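Side-chain contacts in oligopeptide ABC transporter OppAIV (Borrelia burgdorferi B31, PDB 4GL8), which probably binds oligopeptides outside the inner membrane as the solute-binding component of an ABC transporter, and belongs to the bacterial solute-binding protein 5 family: residues Trp197-Pro200 against Glu201-Val204; Ser213-Leu216 against Asn217-Val221; Gly362-Asn365 against Gly366-Phe369; Glu387-Gln390 against Asn391-Lys395. One frame throughout, in Å; residues are numbered along the deposited sequence.

Contact 1. Residues Trp197-Pro200 against Glu201-Val204; sequences WTDP and ENMV
D199 O takes two backbone N-H groups from the residues beyond P200, and this pair of bonds closes a compact turn in the loop between helix 187-193 and strand 209-215. M203 N lies 2.8 Å from D199 O, nearly in line with the C=O bond. N202 N donates to D199 O from 2.9 Å and stands above the carbonyl plane, well off the lone-pair direction. A bound water adds a further clasp by donating to P200 O and to M203 O, both at 2.8 Å.

Apolar contacts gather on the W197 side. The extended first part of M203 (CG anti to the backbone N, chi1 178°) bends at its last torsion, which brings the methyl CE to 3.6 Å from T198 CB. The ring of W197 takes T198 CG2 on one face, offset toward the rim, while its CZ3 lies 4.3 Å from M203 CG. V204 O sits at the ring edge. The indole NE1 is bound by D44, and L211 of strand 209-215 touches both P200 and M203.

Charge collects at the other end. The side chains of D199 and E201 run alongside each other in the same direction, with OD2 of D199 4.0 Å from OE2 of E201 and their carboxylates turned 44° apart. R196 forms a salt bridge with D199 and, through its carbonyl O, accepts a hydrogen bond from N202 ND2. Two N-H groups on one carbonyl thus help fix the turn, while R196 probably offsets the charge of D199, whose carboxylate lies near that of E201.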
loop_
_atom_site.group_PDB
_atom_site.type_symbol
_atom_site.label_atom_id
_atom_site.label_comp_id
_atom_site.label_asym_id
_atom_site.label_seq_id
_atom_site.Cartn_x
_atom_site.Cartn_y
_atom_site.Cartn_z
ATOM N N TRP A 197 14.878 -3.416 17.972
ATOM C CA TRP A 197 15.609 -4.136 16.943
ATOM C C TRP A 197 15.799 -3.330 15.661
ATOM O O TRP A 197 16.766 -3.551 14.931
ATOM C CB TRP A 197 14.982 -5.508 16.654
ATOM C CG TRP A 197 13.876 -5.569 15.607
ATOM C CD1 TRP A 197 12.521 -5.472 15.821
ATOM C CD2 TRP A 197 14.040 -5.813 14.207
ATOM N NE1 TRP A 197 11.842 -5.635 14.632
ATOM C CE2 TRP A 197 12.748 -5.853 13.630
ATOM C CE3 TRP A 197 15.143 -6.012 13.391
ATOM C CZ2 TRP A 197 12.542 -6.063 12.266
ATOM C CZ3 TRP A 197 14.929 -6.246 12.021
ATOM C CH2 TRP A 197 13.647 -6.252 11.479
ATOM N N THR A 198 14.917 -2.379 15.390
ATOM C CA THR A 198 15.032 -1.621 14.149
ATOM C C THR A 198 15.890 -0.349 14.237
ATOM O O THR A 198 16.034 0.385 13.254
ATOM C CB THR A 198 13.650 -1.205 13.651
ATOM O OG1 THR A 198 13.039 -0.374 14.646
ATOM C CG2 THR A 198 12.795 -2.427 13.369
ATOM N N ASP A 199 16.426 -0.070 15.410
ATOM C CA ASP A 199 17.358 1.033 15.577
ATOM C C ASP A 199 18.600 0.776 14.696
ATOM O O ASP A 199 19.016 -0.375 14.523
ATOM C CB ASP A 199 17.802 1.153 17.045
ATOM C CG ASP A 199 16.685 1.605 18.000
ATOM O OD1 ASP A 199 15.572 1.985 17.583
ATOM O OD2 ASP A 199 16.947 1.601 19.222
ATOM N N PRO A 200 19.197 1.849 14.134
ATOM C CA PRO A 200 20.394 1.746 13.274
ATOM C C PRO A 200 21.481 0.767 13.772
ATOM O O PRO A 200 22.001 -0.049 12.980
ATOM C CB PRO A 200 20.921 3.183 13.261
ATOM C CG PRO A 200 19.661 4.009 13.348
ATOM C CD PRO A 200 18.719 3.244 14.245
ATOM N N GLU A 201 21.786 0.834 15.068
ATOM C CA GLU A 201 22.874 0.073 15.660
ATOM C C GLU A 201 22.516 -1.392 15.838
ATOM O O GLU A 201 23.399 -2.227 15.988
ATOM C CB GLU A 201 23.319 0.700 17.003
ATOM C CG GLU A 201 22.251 0.734 18.092
ATOM C CD GLU A 201 21.458 2.059 18.199
ATOM O OE1 GLU A 201 21.329 2.828 17.179
ATOM O OE2 GLU A 201 20.919 2.308 19.329
ATOM N N ASN A 202 21.229 -1.721 15.791
ATOM C CA ASN A 202 20.798 -3.117 15.990
ATOM C C ASN A 202 20.272 -3.812 14.754
ATOM O O ASN A 202 20.421 -5.017 14.613
ATOM C CB ASN A 202 19.730 -3.175 17.061
ATOM C CG ASN A 202 20.201 -2.591 18.379
ATOM O OD1 ASN A 202 21.330 -2.784 18.792
ATOM N ND2 ASN A 202 19.321 -1.870 19.031
ATOM N N MET A 203 19.636 -3.067 13.858
ATOM C CA MET A 203 19.002 -3.702 12.707
ATOM C C MET A 203 20.024 -4.475 11.878
ATOM O O MET A 203 21.076 -3.957 11.588
ATOM C CB MET A 203 18.333 -2.662 11.809
ATOM C CG MET A 203 17.727 -3.309 10.588
ATOM S SD MET A 203 16.832 -2.175 9.559
ATOM C CE MET A 203 15.318 -1.946 10.507
ATOM N N VAL A 204 19.712 -5.706 11.497
ATOM C CA VAL A 204 20.534 -6.432 10.533
ATOM C C VAL A 204 19.595 -6.813 9.437
ATOM O O VAL A 204 18.408 -6.960 9.679
ATOM C CB VAL A 204 21.214 -7.698 11.120
ATOM C CG1 VAL A 204 22.156 -7.329 12.270
ATOM C CG2 VAL A 204 20.178 -8.729 11.536
HETATM O O HOH W 1 23.053 -2.652 13.091
#

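Contact 2. Residues Ser213-Leu216 against Asn217-Val221; sequences SRVL and NEKVV
S213, R214 and V215 pair with V221, V220 and K219 in an antiparallel beta hairpin. The close-fitting part is the backbone: V221 N bonds S213 O at 3.0 Å and K219 N bonds V215 O at 3.0 Å, each with its reciprocal, S213 N to V221 O and V215 N to K219 O. E218 N adds a weak bond to V215 O; E218 and K219 both face V215, a classic beta bulge. Next to the non-hydrogen-bonded pair R214-V220, R214 CA makes a C-H...O contact with K219 O. R214 and V220 point the same way, CG of R214 lying 4.2 Å from V220 CG2. S213 OG, set between its own backbone N and carbonyl carbon (chi1 62°), is 3.4 Å from V221 CB.

L216, N217 and E218 form the exposed turn, where E218, extended beyond CG, lays OE1 3.4 Å from V215 CG1. Of the flanking strand side chains, K219, bent at chi3 and chi4, has NZ 4.1 Å from V215 CG2. A water in the guanidinium plane accepts from R214 NE and lies 3.0 Å from K219 O, while NH2 forms a salt bridge with E39. Strand 238-242 flanks strand 219-224 on its other edge, F241 bonding the backbone of V220, and P200 packs on R214.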
loop_
_atom_site.group_PDB
_atom_site.type_symbol
_atom_site.label_atom_id
_atom_site.label_comp_id
_atom_site.label_asym_id
_atom_site.label_seq_id
_atom_site.Cartn_x
_atom_site.Cartn_y
_atom_site.Cartn_z
ATOM N N SER A 213 22.063 5.140 9.693
ATOM C CA SER A 213 21.634 6.107 10.714
ATOM C C SER A 213 20.291 6.716 10.397
ATOM O O SER A 213 19.689 6.469 9.351
ATOM C CB SER A 213 22.659 7.242 10.805
ATOM O OG SER A 213 22.701 7.910 9.560
ATOM N N ARG A 214 19.849 7.564 11.296
ATOM C CA ARG A 214 18.543 8.136 11.189
ATOM C C ARG A 214 18.445 9.378 12.044
ATOM O O ARG A 214 18.795 9.344 13.229
ATOM C CB ARG A 214 17.547 7.131 11.728
ATOM C CG ARG A 214 16.256 7.127 10.989
ATOM C CD ARG A 214 15.311 6.114 11.572
ATOM N NE ARG A 214 13.991 6.691 11.521
ATOM C CZ ARG A 214 12.891 6.045 11.831
ATOM N NH1 ARG A 214 12.946 4.778 12.212
ATOM N NH2 ARG A 214 11.734 6.683 11.767
ATOM N N VAL A 215 17.961 10.466 11.461
ATOM C CA VAL A 215 17.562 11.623 12.261
ATOM C C VAL A 215 16.034 11.751 12.206
ATOM O O VAL A 215 15.458 11.933 11.137
ATOM C CB VAL A 215 18.267 12.887 11.769
ATOM C CG1 VAL A 215 17.976 14.050 12.708
ATOM C CG2 VAL A 215 19.769 12.628 11.679
ATOM N N LEU A 216 15.377 11.620 13.356
ATOM C CA LEU A 216 13.910 11.639 13.389
ATOM C C LEU A 216 13.333 12.892 12.708
ATOM O O LEU A 216 13.782 14.014 12.949
ATOM C CB LEU A 216 13.362 11.493 14.821
ATOM C CG LEU A 216 13.617 10.152 15.546
ATOM C CD1 LEU A 216 12.718 10.033 16.774
ATOM C CD2 LEU A 216 13.426 8.928 14.659
ATOM N N ASN A 217 12.353 12.651 11.834
ATOM C CA ASN A 217 11.646 13.685 11.059
ATOM C C ASN A 217 12.509 14.426 10.069
ATOM O O ASN A 217 12.147 15.493 9.628
ATOM C CB ASN A 217 10.918 14.674 11.974
ATOM C CG ASN A 217 9.882 13.991 12.839
ATOM O OD1 ASN A 217 9.131 13.127 12.373
ATOM N ND2 ASN A 217 9.835 14.362 14.100
ATOM N N GLU A 218 13.620 13.821 9.677
ATOM C CA GLU A 218 14.572 14.480 8.829
ATOM C C GLU A 218 15.177 13.555 7.768
ATOM O O GLU A 218 15.096 13.833 6.579
ATOM C CB GLU A 218 15.661 15.081 9.716
ATOM C CG GLU A 218 16.335 16.294 9.114
ATOM C CD GLU A 218 17.651 16.626 9.807
ATOM O OE1 GLU A 218 17.601 16.945 11.027
ATOM O OE2 GLU A 218 18.722 16.553 9.130
ATOM N N LYS A 219 15.788 12.457 8.193
ATOM C CA LYS A 219 16.595 11.613 7.296
ATOM C C LYS A 219 16.605 10.139 7.679
ATOM O O LYS A 219 16.665 9.799 8.844
ATOM C CB LYS A 219 18.051 12.065 7.340
ATOM C CG LYS A 219 18.455 13.066 6.274
ATOM C CD LYS A 219 19.980 13.249 6.267
ATOM C CE LYS A 219 20.477 14.067 7.454
ATOM N NZ LYS A 219 21.614 13.399 8.145
ATOM N N VAL A 220 16.612 9.272 6.676
ATOM C CA VAL A 220 16.909 7.861 6.894
ATOM C C VAL A 220 18.091 7.589 5.959
ATOM O O VAL A 220 17.974 7.772 4.761
ATOM C CB VAL A 220 15.699 6.962 6.556
ATOM C CG1 VAL A 220 15.959 5.520 6.953
ATOM C CG2 VAL A 220 14.436 7.484 7.221
ATOM N N VAL A 221 19.225 7.193 6.522
ATOM C CA VAL A 221 20.431 6.941 5.754
ATOM C C VAL A 221 20.674 5.447 5.683
ATOM O O VAL A 221 20.806 4.761 6.715
ATOM C CB VAL A 221 21.654 7.650 6.354
ATOM C CG1 VAL A 221 22.856 7.549 5.419
ATOM C CG2 VAL A 221 21.335 9.123 6.641
HETATM O O HOH W 2 13.920 9.570 9.978
#

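Contact 3. Residues Gly362-Asn365 against Gly366-Phe369; sequences GYPN and GNNF
Y363 and F369 form a T-shaped (edge-to-face) pair across the turns that follow helix 351-361. The F369 edge carries CD1 to 3.8 Å from Y363 CG, over one face of the tyrosine ring; the centroids are 5.2 Å apart and the planes 81° apart. The edge of the Y363 ring is met by backbone: N367 O and the carbonyl carbon of N368 lie near its plane, N367 O being 3.4 Å from CD1. The CG of F369 stands anti to the backbone N (chi1 -155°), which carries the phenyl ring to the tyrosine. Both rings also pack on L358 of helix 351-361 and V305 of helix 303-311.

Backbone bonds shape the turns beside the pair. G362, just past helix 351-361, closes it in a Schellman motif, its positive phi suited to glycine, and G366 to F369 make a type II beta turn. G366 N donates to Y363 O, and N367 N to P364 O at 2.8 Å; each donor stands above the carbonyl plane. N398 binds N365 O from outside these turns. A bound water also donates to N365 O, at 2.9 Å.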
loop_
_atom_site.group_PDB
_atom_site.type_symbol
_atom_site.label_atom_id
_atom_site.label_comp_id
_atom_site.label_asym_id
_atom_site.label_seq_id
_atom_site.Cartn_x
_atom_site.Cartn_y
_atom_site.Cartn_z
ATOM N N GLY A 362 -33.268 13.853 4.879
ATOM C CA GLY A 362 -33.725 14.735 5.967
ATOM C C GLY A 362 -32.984 16.065 6.068
ATOM O O GLY A 362 -33.157 16.780 7.039
ATOM N N TYR A 363 -32.181 16.414 5.056
ATOM C CA TYR A 363 -31.372 17.649 5.064
ATOM C C TYR A 363 -31.609 18.472 3.798
ATOM O O TYR A 363 -30.686 18.696 3.013
ATOM C CB TYR A 363 -29.877 17.299 5.197
ATOM C CG TYR A 363 -29.649 16.246 6.227
ATOM C CD1 TYR A 363 -29.598 16.580 7.564
ATOM C CD2 TYR A 363 -29.568 14.904 5.874
ATOM C CE1 TYR A 363 -29.428 15.618 8.532
ATOM C CE2 TYR A 363 -29.421 13.918 6.844
ATOM C CZ TYR A 363 -29.350 14.296 8.180
ATOM O OH TYR A 363 -29.203 13.377 9.190
ATOM N N PRO A 364 -32.858 18.901 3.576
ATOM C CA PRO A 364 -33.094 19.641 2.344
ATOM C C PRO A 364 -32.249 20.924 2.318
ATOM O O PRO A 364 -32.054 21.572 3.352
ATOM C CB PRO A 364 -34.607 19.930 2.392
ATOM C CG PRO A 364 -34.935 19.911 3.846
ATOM C CD PRO A 364 -34.079 18.800 4.393
ATOM N N ASN A 365 -31.716 21.243 1.152
ATOM C CA ASN A 365 -30.734 22.330 0.983
ATOM C C ASN A 365 -29.668 22.393 2.084
ATOM O O ASN A 365 -29.154 23.464 2.403
ATOM C CB ASN A 365 -31.421 23.692 0.821
ATOM C CG ASN A 365 -30.488 24.737 0.186
ATOM O OD1 ASN A 365 -29.769 24.437 -0.780
ATOM N ND2 ASN A 365 -30.467 25.956 0.752
ATOM N N GLY A 366 -29.350 21.225 2.641
ATOM C CA GLY A 366 -28.364 21.090 3.682
ATOM C C GLY A 366 -28.816 21.355 5.103
ATOM O O GLY A 366 -28.018 21.211 6.016
ATOM N N ASN A 367 -30.078 21.733 5.305
ATOM C CA ASN A 367 -30.584 22.069 6.651
ATOM C C ASN A 367 -30.346 20.959 7.680
ATOM O O ASN A 367 -30.628 19.785 7.412
ATOM C CB ASN A 367 -32.084 22.351 6.639
ATOM C CG ASN A 367 -32.449 23.586 5.855
ATOM O OD1 ASN A 367 -31.617 24.451 5.591
ATOM N ND2 ASN A 367 -33.716 23.675 5.479
ATOM N N ASN A 368 -29.798 21.343 8.831
ATOM C CA ASN A 368 -29.501 20.431 9.917
ATOM C C ASN A 368 -28.426 19.387 9.652
ATOM O O ASN A 368 -28.175 18.555 10.520
ATOM C CB ASN A 368 -30.795 19.775 10.423
ATOM C CG ASN A 368 -31.776 20.803 10.955
ATOM O OD1 ASN A 368 -31.434 21.588 11.845
ATOM N ND2 ASN A 368 -32.977 20.837 10.392
ATOM N N PHE A 369 -27.739 19.452 8.503
ATOM C CA PHE A 369 -26.542 18.625 8.312
ATOM C C PHE A 369 -25.446 19.027 9.314
ATOM O O PHE A 369 -25.108 20.197 9.414
ATOM C CB PHE A 369 -25.994 18.701 6.894
ATOM C CG PHE A 369 -25.185 17.473 6.514
ATOM C CD1 PHE A 369 -25.837 16.289 6.124
ATOM C CD2 PHE A 369 -23.804 17.472 6.609
ATOM C CE1 PHE A 369 -25.130 15.155 5.801
ATOM C CE2 PHE A 369 -23.095 16.322 6.311
ATOM C CZ PHE A 369 -23.758 15.159 5.893
HETATM O O HOH W 3 -29.270 24.726 5.007
#

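Contact 4. Residues Glu387-Gln390 against Asn391-Lys395; sequences EFIQ and NQWKK
Helix 380-397 links strands 372-377 and 401-406 in a beta-alpha-beta unit, and two i to i+4 side-chain pairs, F388 with Q392 and I389 with W393, lie along it. Each is a CH-pi contact. The amide of Q392 stacks on the F388 ring with the two planes only 5° apart, and its CG sits over the face, 3.9 Å from the ring centroid and offset toward the rim. Q392 has CG anti to the carbonyl carbon and folds back at chi2, which lays the amide flat over the ring; NE2 of Q392 is 3.7 Å from F388 CZ. Its OE1 accepts from the backbone N of D314, so a polar bond holds the far end of the stacked amide.

One residue on, I389 CG2 lies over the six-membered ring of W393 almost along its normal, 8° off, with the methyl 3.5 Å from CH2. The two side chains run alongside each other, and I313 touches both, while the indole NE1 is hydrogen-bonded to L309 O. F388 packs against helix 315-323.

The backbone beneath is regular. N391 N donates to E387 O and Q392 N to F388 O. K394 N meets Q390 O at 3.0 Å; the straightest of these four bonds joins W393 N to I389 O, 3.0 Å long with a 174° angle at the hydrogen.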
loop_
_atom_site.group_PDB
_atom_site.type_symbol
_atom_site.label_atom_id
_atom_site.label_comp_id
_atom_site.label_asym_id
_atom_site.label_seq_id
_atom_site.Cartn_x
_atom_site.Cartn_y
_atom_site.Cartn_z
ATOM N N GLU A 387 -9.591 20.526 -0.238
ATOM C CA GLU A 387 -10.214 21.825 -0.467
ATOM C C GLU A 387 -11.194 21.790 -1.638
ATOM O O GLU A 387 -12.257 22.423 -1.573
ATOM C CB GLU A 387 -9.144 22.930 -0.642
ATOM C CG GLU A 387 -8.626 23.430 0.717
ATOM C CD GLU A 387 -7.388 24.327 0.654
ATOM O OE1 GLU A 387 -6.920 24.651 -0.443
ATOM O OE2 GLU A 387 -6.839 24.687 1.719
ATOM N N PHE A 388 -10.843 21.065 -2.707
ATOM C CA PHE A 388 -11.782 20.856 -3.826
ATOM C C PHE A 388 -13.021 20.090 -3.358
ATOM O O PHE A 388 -14.132 20.461 -3.688
ATOM C CB PHE A 388 -11.114 20.066 -4.939
ATOM C CG PHE A 388 -12.009 19.756 -6.110
ATOM C CD1 PHE A 388 -12.207 20.687 -7.118
ATOM C CD2 PHE A 388 -12.593 18.495 -6.250
ATOM C CE1 PHE A 388 -12.995 20.390 -8.221
ATOM C CE2 PHE A 388 -13.384 18.193 -7.346
ATOM C CZ PHE A 388 -13.589 19.144 -8.335
ATOM N N ILE A 389 -12.819 19.024 -2.588
ATOM C CA ILE A 389 -13.934 18.219 -2.094
ATOM C C ILE A 389 -14.824 19.089 -1.202
ATOM O O ILE A 389 -16.036 19.065 -1.318
ATOM C CB ILE A 389 -13.467 16.999 -1.262
ATOM C CG1 ILE A 389 -12.460 16.127 -2.017
ATOM C CG2 ILE A 389 -14.669 16.177 -0.782
ATOM C CD1 ILE A 389 -13.058 15.139 -2.952
ATOM N N GLN A 390 -14.205 19.872 -0.320
ATOM C CA GLN A 390 -14.949 20.737 0.586
ATOM C C GLN A 390 -15.876 21.662 -0.187
ATOM O O GLN A 390 -17.057 21.796 0.153
ATOM C CB GLN A 390 -13.984 21.579 1.421
ATOM C CG GLN A 390 -14.665 22.621 2.286
ATOM C CD GLN A 390 -13.682 23.401 3.141
ATOM O OE1 GLN A 390 -12.736 23.989 2.634
ATOM N NE2 GLN A 390 -13.929 23.431 4.445
ATOM N N ASN A 391 -15.299 22.285 -1.224
ATOM C CA ASN A 391 -15.996 23.175 -2.128
ATOM C C ASN A 391 -17.085 22.506 -2.964
ATOM O O ASN A 391 -18.092 23.135 -3.264
ATOM C CB ASN A 391 -14.985 23.859 -3.074
ATOM C CG ASN A 391 -15.647 24.810 -4.050
ATOM O OD1 ASN A 391 -16.146 24.422 -5.118
ATOM N ND2 ASN A 391 -15.653 26.061 -3.693
ATOM N N GLN A 392 -16.872 21.265 -3.376
ATOM C CA GLN A 392 -17.916 20.526 -4.083
ATOM C C GLN A 392 -19.129 20.307 -3.172
ATOM O O GLN A 392 -20.252 20.589 -3.560
ATOM C CB GLN A 392 -17.400 19.178 -4.607
ATOM C CG GLN A 392 -16.373 19.293 -5.726
ATOM C CD GLN A 392 -16.983 19.771 -7.026
ATOM O OE1 GLN A 392 -17.781 19.074 -7.634
ATOM N NE2 GLN A 392 -16.644 20.987 -7.430
ATOM N N TRP A 393 -18.904 19.797 -1.964
ATOM C CA TRP A 393 -19.992 19.659 -0.986
ATOM C C TRP A 393 -20.705 20.984 -0.609
ATOM O O TRP A 393 -21.945 21.036 -0.486
ATOM C CB TRP A 393 -19.495 18.904 0.224
ATOM C CG TRP A 393 -19.159 17.479 -0.131
ATOM C CD1 TRP A 393 -19.644 16.760 -1.187
ATOM C CD2 TRP A 393 -18.296 16.605 0.574
ATOM N NE1 TRP A 393 -19.144 15.494 -1.183
ATOM C CE2 TRP A 393 -18.318 15.358 -0.102
ATOM C CE3 TRP A 393 -17.513 16.735 1.731
ATOM C CZ2 TRP A 393 -17.576 14.284 0.310
ATOM C CZ3 TRP A 393 -16.784 15.651 2.146
ATOM C CH2 TRP A 393 -16.826 14.442 1.435
ATOM N N LYS A 394 -19.947 22.063 -0.486
ATOM C CA LYS A 394 -20.573 23.340 -0.202
ATOM C C LYS A 394 -21.425 23.793 -1.391
ATOM O O LYS A 394 -22.621 24.019 -1.242
ATOM C CB LYS A 394 -19.535 24.401 0.166
ATOM C CG LYS A 394 -20.123 25.787 0.419
ATOM C CD LYS A 394 -21.294 25.738 1.407
ATOM C CE LYS A 394 -21.659 27.113 1.966
ATOM N NZ LYS A 394 -22.641 26.955 3.079
ATOM N N LYS A 395 -20.819 23.881 -2.565
ATOM C CA LYS A 395 -21.525 24.298 -3.777
ATOM C C LYS A 395 -22.710 23.398 -4.168
ATOM O O LYS A 395 -23.768 23.893 -4.476
ATOM C CB LYS A 395 -20.538 24.376 -4.945
ATOM C CG LYS A 395 -21.139 24.910 -6.236
ATOM C CD LYS A 395 -20.085 25.476 -7.189
ATOM C CE LYS A 395 -19.061 24.441 -7.663
ATOM N NZ LYS A 395 -19.643 23.431 -8.573
#

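Contacts 1 and 4 are partly buried, while contacts 2 and 3 lie at the surface. The first two adjoin: P200 CG of contact 1 is 3.9 Å from S213 CA of contact 2, where the loop meets the hairpin it leads into. Contacts 3 and 4 form a second group, about 16 Å between centres without touching; N398, just past helix 380-397, binds both N365 and K394. Contacts 1 and 3 stand on opposite sides of the chain's centre. The chemistry differs: the bent loops rely on turn bonds and waters, the hairpin on strand pairing; the helix adds CH-pi contacts to its backbone bonds, whereas contact 3 has an edge-to-face aromatic pair.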